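Local coordinates for putative uncharacterized protein tcp24 (Actinoplanes teichomyceticus, PDB 4Q38) that is an acyltransferase that binds coenzyme A and probably transfers a long acyl chain from acyl-CoA to the amino sugar of teicoplanin-type glycopeptides, at residues Glu64-Glu67 and Leu68-Glu71; Leu158-Leu161 and Val162-Arg166; Leu188-Leu191 and Gly192-Gln195; Ile319-Lys323 and Ala324-Trp328. All coordinates share one frame; numbering follows the deposited sequence.

Contact 1: residues Glu64-Glu67 and Leu68-Glu71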
loop_
_atom_site.group_PDB
_atom_site.type_symbol
_atom_site.label_atom_id
_atom_site.label_comp_id
_atom_site.label_asym_id
_atom_site.label_seq_id
_atom_site.Cartn_x
_atom_site.Cartn_y
_atom_site.Cartn_z
ATOM N N GLU A 64 13.347 -1.584 5.848
ATOM C CA GLU A 64 13.335 -0.187 6.331
ATOM C C GLU A 64 12.262 0.128 7.387
ATOM O O GLU A 64 11.783 1.255 7.495
ATOM C CB GLU A 64 13.262 0.807 5.159
ATOM C CG GLU A 64 14.434 0.681 4.192
ATOM C CD GLU A 64 14.411 1.690 3.059
ATOM O OE1 GLU A 64 13.492 2.542 2.993
ATOM O OE2 GLU A 64 15.334 1.623 2.220
ATOM N N VAL A 65 11.894 -0.875 8.168
ATOM C CA VAL A 65 11.038 -0.658 9.335
ATOM C C VAL A 65 11.859 0.108 10.393
ATOM O O VAL A 65 12.985 -0.273 10.669
ATOM C CB VAL A 65 10.522 -2.002 9.869
ATOM C CG1 VAL A 65 9.719 -1.818 11.152
ATOM C CG2 VAL A 65 9.676 -2.698 8.793
ATOM N N PRO A 66 11.319 1.216 10.950
ATOM C CA PRO A 66 12.133 1.952 11.931
ATOM C C PRO A 66 12.525 1.062 13.120
ATOM O O PRO A 66 11.773 0.148 13.486
ATOM C CB PRO A 66 11.210 3.090 12.373
ATOM C CG PRO A 66 10.281 3.288 11.206
ATOM C CD PRO A 66 10.037 1.894 10.686
ATOM N N GLU A 67 13.697 1.327 13.696
ATOM C CA GLU A 67 14.252 0.496 14.770
ATOM C C GLU A 67 13.272 0.298 15.914
ATOM O O GLU A 67 13.126 -0.816 16.407
ATOM C CB GLU A 67 15.580 1.071 15.303
ATOM C CG GLU A 67 16.715 1.105 14.279
ATOM C CD GLU A 67 17.097 -0.273 13.742
ATOM O OE1 GLU A 67 17.262 -0.407 12.508
ATOM O OE2 GLU A 67 17.240 -1.226 14.546
ATOM N N LEU A 68 12.597 1.373 16.321
ATOM C CA LEU A 68 11.644 1.315 17.433
ATOM C C LEU A 68 10.547 0.269 17.200
ATOM O O LEU A 68 10.316 -0.607 18.051
ATOM C CB LEU A 68 11.019 2.689 17.690
ATOM C CG LEU A 68 9.922 2.772 18.760
ATOM C CD1 LEU A 68 10.476 2.434 20.142
ATOM C CD2 LEU A 68 9.273 4.148 18.755
ATOM N N ASP A 69 9.881 0.367 16.049
ATOM C CA ASP A 69 8.825 -0.583 15.691
ATOM C C ASP A 69 9.353 -2.004 15.551
ATOM O O ASP A 69 8.716 -2.938 16.022
ATOM C CB ASP A 69 8.117 -0.166 14.395
ATOM C CG ASP A 69 7.630 1.261 14.440
ATOM O OD1 ASP A 69 8.439 2.150 14.155
ATOM O OD2 ASP A 69 6.449 1.496 14.754
ATOM N N ALA A 70 10.502 -2.155 14.892
ATOM C CA ALA A 70 11.104 -3.471 14.654
ATOM C C ALA A 70 11.377 -4.224 15.963
ATOM O O ALA A 70 11.067 -5.421 16.076
ATOM C CB ALA A 70 12.374 -3.340 13.826
ATOM N N GLU A 71 11.937 -3.514 16.946
ATOM C CA GLU A 71 12.139 -4.067 18.295
ATOM C C GLU A 71 10.834 -4.607 18.835
ATOM O O GLU A 71 10.773 -5.736 19.325
ATOM C CB GLU A 71 12.624 -2.993 19.267
ATOM C CG GLU A 71 14.091 -2.634 19.174
ATOM C CD GLU A 71 14.438 -1.457 20.069
ATOM O OE1 GLU A 71 14.370 -1.615 21.307
ATOM O OE2 GLU A 71 14.767 -0.375 19.533
#

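Contact 2: residues Leu158-Leu161 and Val162-Arg166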
loop_
_atom_site.group_PDB
_atom_site.type_symbol
_atom_site.label_atom_id
_atom_site.label_comp_id
_atom_site.label_asym_id
_atom_site.label_seq_id
_atom_site.Cartn_x
_atom_site.Cartn_y
_atom_site.Cartn_z
ATOM N N LEU A 158 7.003 -1.511 3.256
ATOM C CA LEU A 158 6.521 -1.980 4.559
ATOM C C LEU A 158 6.939 -1.015 5.661
ATOM O O LEU A 158 6.125 -0.618 6.492
ATOM C CB LEU A 158 7.023 -3.398 4.883
ATOM C CG LEU A 158 6.626 -3.902 6.278
ATOM C CD1 LEU A 158 5.109 -4.051 6.422
ATOM C CD2 LEU A 158 7.340 -5.212 6.605
ATOM N N GLY A 159 8.212 -0.634 5.661
ATOM C CA GLY A 159 8.720 0.289 6.679
ATOM C C GLY A 159 8.003 1.627 6.669
ATOM O O GLY A 159 7.661 2.164 7.715
ATOM N N GLU A 160 7.774 2.164 5.475
ATOM C CA GLU A 160 7.052 3.427 5.301
ATOM C C GLU A 160 5.655 3.336 5.911
ATOM O O GLU A 160 5.211 4.234 6.618
ATOM C CB GLU A 160 6.964 3.753 3.800
ATOM C CG GLU A 160 6.099 4.966 3.443
ATOM C CD GLU A 160 5.984 5.187 1.942
ATOM O OE1 GLU A 160 7.028 5.179 1.265
ATOM O OE2 GLU A 160 4.850 5.384 1.433
ATOM N N LEU A 161 4.970 2.229 5.644
ATOM C CA LEU A 161 3.583 2.065 6.091
ATOM C C LEU A 161 3.522 1.833 7.598
ATOM O O LEU A 161 2.597 2.294 8.261
ATOM C CB LEU A 161 2.908 0.922 5.329
ATOM C CG LEU A 161 2.760 1.126 3.806
ATOM C CD1 LEU A 161 2.480 -0.205 3.117
ATOM C CD2 LEU A 161 1.656 2.137 3.480
ATOM N N VAL A 162 4.518 1.130 8.138
ATOM C CA VAL A 162 4.654 1.013 9.590
ATOM C C VAL A 162 4.843 2.416 10.217
ATOM O O VAL A 162 4.124 2.787 11.149
ATOM C CB VAL A 162 5.797 0.047 9.964
ATOM C CG1 VAL A 162 6.010 0.021 11.471
ATOM C CG2 VAL A 162 5.472 -1.352 9.463
ATOM N N ALA A 163 5.790 3.191 9.685
ATOM C CA ALA A 163 6.045 4.567 10.165
ATOM C C ALA A 163 4.798 5.445 10.091
ATOM O O ALA A 163 4.502 6.196 11.027
ATOM C CB ALA A 163 7.189 5.208 9.393
ATOM N N ILE A 164 4.063 5.331 8.984
ATOM C CA ILE A 164 2.795 6.047 8.804
ATOM C C ILE A 164 1.788 5.694 9.892
ATOM O O ILE A 164 1.125 6.577 10.427
ATOM C CB ILE A 164 2.193 5.794 7.399
ATOM C CG1 ILE A 164 2.945 6.626 6.337
ATOM C CG2 ILE A 164 0.690 6.076 7.376
ATOM C CD1 ILE A 164 2.762 6.101 4.922
ATOM N N HIS A 165 1.654 4.409 10.217
ATOM C CA HIS A 165 0.720 4.031 11.282
ATOM C C HIS A 165 1.002 4.787 12.551
ATOM O O HIS A 165 0.085 5.350 13.168
ATOM C CB HIS A 165 0.720 2.523 11.544
ATOM C CG HIS A 165 -0.298 2.097 12.578
ATOM N ND1 HIS A 165 -0.119 2.309 13.893
ATOM C CD2 HIS A 165 -1.537 1.482 12.444
ATOM C CE1 HIS A 165 -1.184 1.852 14.571
ATOM N NE2 HIS A 165 -2.049 1.339 13.687
ATOM N N ARG A 166 2.275 4.836 12.937
ATOM C CA ARG A 166 2.676 5.455 14.197
ATOM C C ARG A 166 2.483 6.969 14.170
ATOM O O ARG A 166 2.044 7.555 15.159
ATOM C CB ARG A 166 4.119 5.098 14.546
ATOM C CG ARG A 166 4.606 5.659 15.880
ATOM C CD ARG A 166 6.024 5.201 16.197
ATOM N NE ARG A 166 6.102 3.751 16.396
ATOM C CZ ARG A 166 5.943 3.132 17.567
ATOM N NH1 ARG A 166 5.678 3.828 18.673
ATOM N NH2 ARG A 166 6.044 1.808 17.628
#

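Contact 3: residues Leu188-Leu191 and Gly192-Gln195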
loop_
_atom_site.group_PDB
_atom_site.type_symbol
_atom_site.label_atom_id
_atom_site.label_comp_id
_atom_site.label_asym_id
_atom_site.label_seq_id
_atom_site.Cartn_x
_atom_site.Cartn_y
_atom_site.Cartn_z
ATOM N N LEU A 188 3.418 -5.452 -8.121
ATOM C CA LEU A 188 3.805 -4.054 -7.961
ATOM C C LEU A 188 5.320 -4.006 -7.807
ATOM O O LEU A 188 5.889 -4.817 -7.059
ATOM C CB LEU A 188 3.150 -3.455 -6.707
ATOM C CG LEU A 188 3.482 -1.992 -6.353
ATOM C CD1 LEU A 188 2.590 -1.031 -7.110
ATOM C CD2 LEU A 188 3.304 -1.746 -4.860
ATOM N N TYR A 189 5.954 -3.063 -8.495
ATOM C CA TYR A 189 7.417 -2.873 -8.437
ATOM C C TYR A 189 7.798 -1.413 -8.309
ATOM O O TYR A 189 7.297 -0.565 -9.046
ATOM C CB TYR A 189 8.116 -3.518 -9.662
ATOM C CG TYR A 189 7.910 -4.998 -9.626
ATOM C CD1 TYR A 189 8.740 -5.812 -8.852
ATOM C CD2 TYR A 189 6.825 -5.589 -10.293
ATOM C CE1 TYR A 189 8.527 -7.173 -8.763
ATOM C CE2 TYR A 189 6.598 -6.952 -10.201
ATOM C CZ TYR A 189 7.449 -7.734 -9.431
ATOM O OH TYR A 189 7.235 -9.089 -9.317
ATOM N N ARG A 190 8.687 -1.122 -7.365
ATOM C CA ARG A 190 9.240 0.223 -7.261
ATOM C C ARG A 190 10.436 0.331 -8.205
ATOM O O ARG A 190 11.409 -0.429 -8.100
ATOM C CB ARG A 190 9.634 0.572 -5.815
ATOM C CG ARG A 190 10.145 2.009 -5.691
ATOM C CD ARG A 190 10.343 2.489 -4.263
ATOM N NE ARG A 190 10.686 3.910 -4.291
ATOM C CZ ARG A 190 10.509 4.763 -3.287
ATOM N NH1 ARG A 190 9.989 4.357 -2.128
ATOM N NH2 ARG A 190 10.839 6.036 -3.456
ATOM N N LEU A 191 10.342 1.276 -9.127
ATOM C CA LEU A 191 11.360 1.471 -10.140
ATOM C C LEU A 191 11.911 2.891 -10.017
ATOM O O LEU A 191 11.666 3.761 -10.861
ATOM C CB LEU A 191 10.760 1.202 -11.532
ATOM C CG LEU A 191 10.113 -0.174 -11.789
ATOM C CD1 LEU A 191 9.632 -0.244 -13.238
ATOM C CD2 LEU A 191 11.033 -1.363 -11.510
ATOM N N GLY A 192 12.650 3.130 -8.939
ATOM C CA GLY A 192 13.137 4.486 -8.648
ATOM C C GLY A 192 12.115 5.219 -7.807
ATOM O O GLY A 192 11.637 4.664 -6.814
ATOM N N ARG A 193 11.783 6.458 -8.186
ATOM C CA ARG A 193 10.876 7.288 -7.376
ATOM C C ARG A 193 9.427 6.777 -7.432
ATOM O O ARG A 193 8.682 6.902 -6.459
ATOM C CB ARG A 193 10.943 8.767 -7.809
ATOM C CG ARG A 193 10.188 9.742 -6.898
ATOM C CD ARG A 193 10.754 9.679 -5.485
ATOM N NE ARG A 193 9.938 10.349 -4.464
ATOM C CZ ARG A 193 8.849 9.846 -3.885
ATOM N NH1 ARG A 193 8.360 8.655 -4.252
ATOM N NH2 ARG A 193 8.230 10.547 -2.944
ATOM N N LEU A 194 9.041 6.208 -8.572
ATOM C CA LEU A 194 7.662 5.734 -8.771
ATOM C C LEU A 194 7.546 4.221 -8.681
ATOM O O LEU A 194 8.514 3.501 -8.926
ATOM C CB LEU A 194 7.170 6.150 -10.152
ATOM C CG LEU A 194 7.305 7.611 -10.560
ATOM C CD1 LEU A 194 6.828 7.718 -11.994
ATOM C CD2 LEU A 194 6.485 8.486 -9.617
ATOM N N GLN A 195 6.338 3.761 -8.355
ATOM C CA GLN A 195 5.963 2.360 -8.444
ATOM C C GLN A 195 5.035 2.136 -9.628
ATOM O O GLN A 195 4.300 3.041 -10.035
ATOM C CB GLN A 195 5.186 1.940 -7.202
ATOM C CG GLN A 195 5.957 1.976 -5.898
ATOM C CD GLN A 195 5.008 2.102 -4.729
ATOM O OE1 GLN A 195 3.985 2.779 -4.841
ATOM N NE2 GLN A 195 5.328 1.447 -3.611
#

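Contact 4: residues Ile319-Lys323 and Ala324-Trp328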
loop_
_atom_site.group_PDB
_atom_site.type_symbol
_atom_site.label_atom_id
_atom_site.label_comp_id
_atom_site.label_asym_id
_atom_site.label_seq_id
_atom_site.Cartn_x
_atom_site.Cartn_y
_atom_site.Cartn_z
ATOM N N ILE A 319 -6.438 23.290 3.366
ATOM C CA ILE A 319 -7.303 23.843 4.415
ATOM C C ILE A 319 -8.074 25.075 3.924
ATOM O O ILE A 319 -9.285 25.177 4.140
ATOM C CB ILE A 319 -6.505 24.149 5.711
ATOM C CG1 ILE A 319 -5.923 22.855 6.313
ATOM C CG2 ILE A 319 -7.359 24.890 6.734
ATOM C CD1 ILE A 319 -6.926 21.740 6.544
ATOM N N ALA A 320 -7.373 25.992 3.258
ATOM C CA ALA A 320 -8.012 27.182 2.673
ATOM C C ALA A 320 -9.200 26.792 1.790
ATOM O O ALA A 320 -10.307 27.290 1.977
ATOM C CB ALA A 320 -7.001 28.006 1.891
ATOM N N HIS A 321 -8.967 25.879 0.849
ATOM C CA HIS A 321 -10.006 25.389 -0.060
ATOM C C HIS A 321 -11.199 24.818 0.672
ATOM O O HIS A 321 -12.353 25.134 0.344
ATOM C CB HIS A 321 -9.399 24.349 -0.996
ATOM C CG HIS A 321 -10.209 24.072 -2.241
ATOM N ND1 HIS A 321 -10.824 22.893 -2.457
ATOM C CD2 HIS A 321 -10.447 24.850 -3.371
ATOM C CE1 HIS A 321 -11.439 22.922 -3.658
ATOM N NE2 HIS A 321 -11.208 24.120 -4.216
ATOM N N LEU A 322 -10.935 23.976 1.673
ATOM C CA LEU A 322 -11.997 23.366 2.469
ATOM C C LEU A 322 -12.752 24.386 3.331
ATOM O O LEU A 322 -13.973 24.320 3.433
ATOM C CB LEU A 322 -11.452 22.230 3.349
ATOM C CG LEU A 322 -11.006 20.928 2.671
ATOM C CD1 LEU A 322 -10.159 20.083 3.618
ATOM C CD2 LEU A 322 -12.195 20.138 2.156
ATOM N N LYS A 323 -12.028 25.316 3.951
ATOM C CA LYS A 323 -12.667 26.368 4.752
ATOM C C LYS A 323 -13.605 27.233 3.907
ATOM O O LYS A 323 -14.616 27.721 4.408
ATOM C CB LYS A 323 -11.627 27.242 5.458
ATOM C CG LYS A 323 -11.064 26.627 6.730
ATOM C CD LYS A 323 -10.202 27.615 7.500
ATOM C CE LYS A 323 -9.770 27.035 8.839
ATOM N NZ LYS A 323 -8.951 27.994 9.631
ATOM N N ALA A 324 -13.273 27.395 2.625
ATOM C CA ALA A 324 -14.070 28.201 1.702
ATOM C C ALA A 324 -15.344 27.494 1.233
ATOM O O ALA A 324 -16.113 28.051 0.450
ATOM C CB ALA A 324 -13.226 28.640 0.508
ATOM N N GLY A 325 -15.567 26.275 1.720
ATOM C CA GLY A 325 -16.755 25.506 1.364
ATOM C C GLY A 325 -16.583 24.716 0.079
ATOM O O GLY A 325 -17.561 24.252 -0.506
ATOM N N ARG A 326 -15.336 24.549 -0.352
ATOM C CA ARG A 326 -15.045 23.883 -1.619
ATOM C C ARG A 326 -14.469 22.476 -1.398
ATOM O O ARG A 326 -14.101 22.128 -0.276
ATOM C CB ARG A 326 -14.130 24.770 -2.471
ATOM C CG ARG A 326 -14.679 26.188 -2.630
ATOM C CD ARG A 326 -13.659 27.127 -3.240
ATOM N NE ARG A 326 -13.373 26.756 -4.622
ATOM C CZ ARG A 326 -12.388 27.269 -5.342
ATOM N NH1 ARG A 326 -12.207 26.860 -6.592
ATOM N NH2 ARG A 326 -11.583 28.187 -4.815
ATOM N N HIS A 327 -14.419 21.672 -2.463
ATOM C CA HIS A 327 -14.057 20.251 -2.355
ATOM C C HIS A 327 -12.954 19.838 -3.291
ATOM O O HIS A 327 -12.834 20.362 -4.407
ATOM C CB HIS A 327 -15.278 19.355 -2.566
ATOM C CG HIS A 327 -16.377 19.573 -1.548
ATOM N ND1 HIS A 327 -17.604 20.016 -1.889
ATOM C CD2 HIS A 327 -16.387 19.414 -0.165
ATOM C CE1 HIS A 327 -18.364 20.130 -0.781
ATOM N NE2 HIS A 327 -17.619 19.764 0.274
ATOM N N TRP A 328 -12.148 18.885 -2.826
ATOM C CA TRP A 328 -11.049 18.309 -3.598
ATOM C C TRP A 328 -11.500 17.037 -4.255
ATOM O O TRP A 328 -12.304 16.296 -3.688
ATOM C CB TRP A 328 -9.861 18.035 -2.690
ATOM C CG TRP A 328 -9.209 19.272 -2.109
ATOM C CD1 TRP A 328 -9.294 19.750 -0.801
ATOM C CD2 TRP A 328 -8.334 20.224 -2.805
ATOM N NE1 TRP A 328 -8.546 20.896 -0.646
ATOM C CE2 TRP A 328 -7.950 21.234 -1.813
ATOM C CE3 TRP A 328 -7.842 20.333 -4.105
ATOM C CZ2 TRP A 328 -7.111 22.298 -2.132
ATOM C CZ3 TRP A 328 -7.007 21.412 -4.415
ATOM C CH2 TRP A 328 -6.647 22.369 -3.451
HETATM O O HOH W 1 -15.487 22.378 2.189
#

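Contact 1: residues Glu64-Glu67 and Leu68-Glu71
Asp69 leans back over Pro66 at the first turn of helix 67-76, its OD1 lying 3.4 Å from Pro66 CB and almost as near CG and CD of the same pyrrolidine ring. The Asp69 torsion (CG anti to the carbonyl carbon, chi1 -52°) turns the carboxylate toward the start of the helix. Val65 comes in with a single branch, crossing Asp69 at a slant: CG1 sits 4.1 Å from Ala70 CB, and the small alanine lets the valine approach the helix backbone. Behind these side chains, Ala70 N donates to Pro66 O at 3.0 Å, nearly straight at 168°, and Glu71 N donates to Glu67 O over the same distance. Proline suits the N-cap, where its missing N-H costs the helix no bond. Just ahead, Glu64 closes the preceding helix in a Schellman motif, with Val65 N bonded to Leu60 O and Glu64 N to Arg61 O. Acidic residues fit the next helix's first turn, whose end probably favours negative charge. Glu67 forms salt bridges with Arg57 and Arg61, and Asp69 OD2 pairs with Arg166. The linker and first turn lie between helix 53-62, touched by Val65 and Ala70, and helix 157-169, touched by Val65, Pro66 and Asp69.

Contact 2: residues Leu158-Leu161 and Val162-Arg166
Ile164 lies beside Glu160 one turn earlier in helix 157-169, the two side chains running the same way. Its CB begins over the backbone, 3.5 Å from Glu160 O. CG1 lies anti to the carbonyl carbon (chi1 -77°), which directs it back toward the preceding turn and brings it to 3.3 Å from that same oxygen. At the tip, CD1 reaches Glu160 CG at 3.8 Å and more distantly faces Leu161 CD2; the side chain also touches Arg299. The longer arm of the isoleucine thus runs beside the aliphatic stem of the glutamate and touches it at CG. Beyond that stem the extended Glu160 chain carries its buried carboxylate to two backbone amides, OE1 accepting from Trp215 N and OE2 from Glu214 N, so each oxygen has a partner. On another side of the helix, Val162 CG2 presses to 3.1 Å from Leu158 O and meets Leu158 CD1 at 4.1 Å, making an apolar surface toward helix 125-143. Gly159 has no side chain, and Val65 CG2 can settle directly against its CA. His165 is buried as well, its ring nitrogens bonded to Tyr116 OH and Gln171 O. Successive i to i+4 backbone bonds, such as Ile164 N to Glu160 O at 2.8 Å, set these positions. This is the i to i+4 packing of a buried alpha-helix, here running close to the ligand site: the Leu161 side chain comes within about 5 Å of the bound decanoyl-glucosamine, and that of Glu160 within about 6 Å of coenzyme A.

Contact 3: residues Leu188-Leu191 and Gly192-Gln195
Arg190 and Gln195 face each other near the turn of a beta hairpin formed by strands 188-191 and 194-200, at the edge of the GNAT-like sheet. Packing is tight here: as an antiparallel non-hydrogen-bonded pair their CA atoms stand only 4.1 Å apart, and Arg190 CB meets Gln195 CG at 3.9 Å. Next to them Gln195 CA makes a C-H...O contact with Tyr189 O at 3.3 Å, while Leu188 CD1 lies 3.9 Å from Gln195 CB. Toward the turn the pairing loosens. Leu191 N still donates to Leu194 O at 2.9 Å, and Leu191 O and Leu194 N both bond to Ser227 OG. Gly192, partly exposed, has backbone angles, with positive phi, at which a CB would jam against the preceding carbonyl, so glycine is the natural residue. Arg193 follows, touching coenzyme A; its guanidinium bonds to the carbonyls of Pro213 and Gly217, which hold it at the cofactor pocket. The partly exposed Arg190, extended from CG to NE, lies alongside the turn; NH2 bonds to Trp215 O, and NE donates to Gly192 O at 2.8 Å and 169°, with that oxygen at the edge of the guanidinium, 3° out of its plane.

Contact 4: residues Ile319-Lys323 and Ala324-Trp328
The first torsions of His321 (CG anti to the backbone N, chi1 -162°) and Trp328 (CG anti to the carbonyl carbon, chi1 -66°) swing two rings together where helix 313-323 ends and the chain doubles back. Trp328 CZ2 lies 3.3 Å from His321 CB, and the indole covers one face of the imidazole obliquely, the planes 41° apart and the centroid of the six-membered ring 4.2 Å from that of the imidazole. Over the opposite face comes Arg326: its CB makes a CH-pi contact 3.5 Å from the imidazole centroid, and its bent chain then crosses the histidine at about a right angle. A flat ring suits a place covered on both faces, and the carbonyl of His327 meets its edge. The backbone that permits this return is a Schellman motif. Arg326 N donates to His321 O at 3.1 Å, Gly325 N to Leu322 O at 3.0 Å, and Gly325 supplies the positive phi; at its backbone angles a CB would press on the preceding carbonyl. A water donates to both Leu322 O and Arg326 O, each at 2.8 Å, linking the helix end to the returning chain. Leu322 adds an apolar contact, its CG 4.0 Å from Trp328 CD1 at the indole edge. The tryptophan's rotation is fixed further by NE1 bonding to Val318 O, one turn earlier in the helix than Leu322, and its side chain packs on Ile293 of helix 290-298. The Arg326 guanidinium forms a salt bridge with Glu260.

Overall arrangement
Contacts 1 and 2 pack directly against each other in the N-terminal domain: the former is a partly exposed helix start whose acidic groups pair with arginines of neighbouring helices, Asp69 with Arg166 of contact 2, the latter a buried helix with mostly apolar contacts and a carboxylate satisfied by main-chain amides. Contacts 3 and 4 belong to the GNAT-like domain yet lie about 32 Å apart between centres. Contact 3, a buried hairpin, touches coenzyme A, and contact 2 lies close by. Contact 4 sits at the periphery, where ring packing and a helix C-cap replace sheet pairing. Contact 1 holds a helix start, next to the Schellman end of the helix before it; contact 4 holds a Schellman end alone.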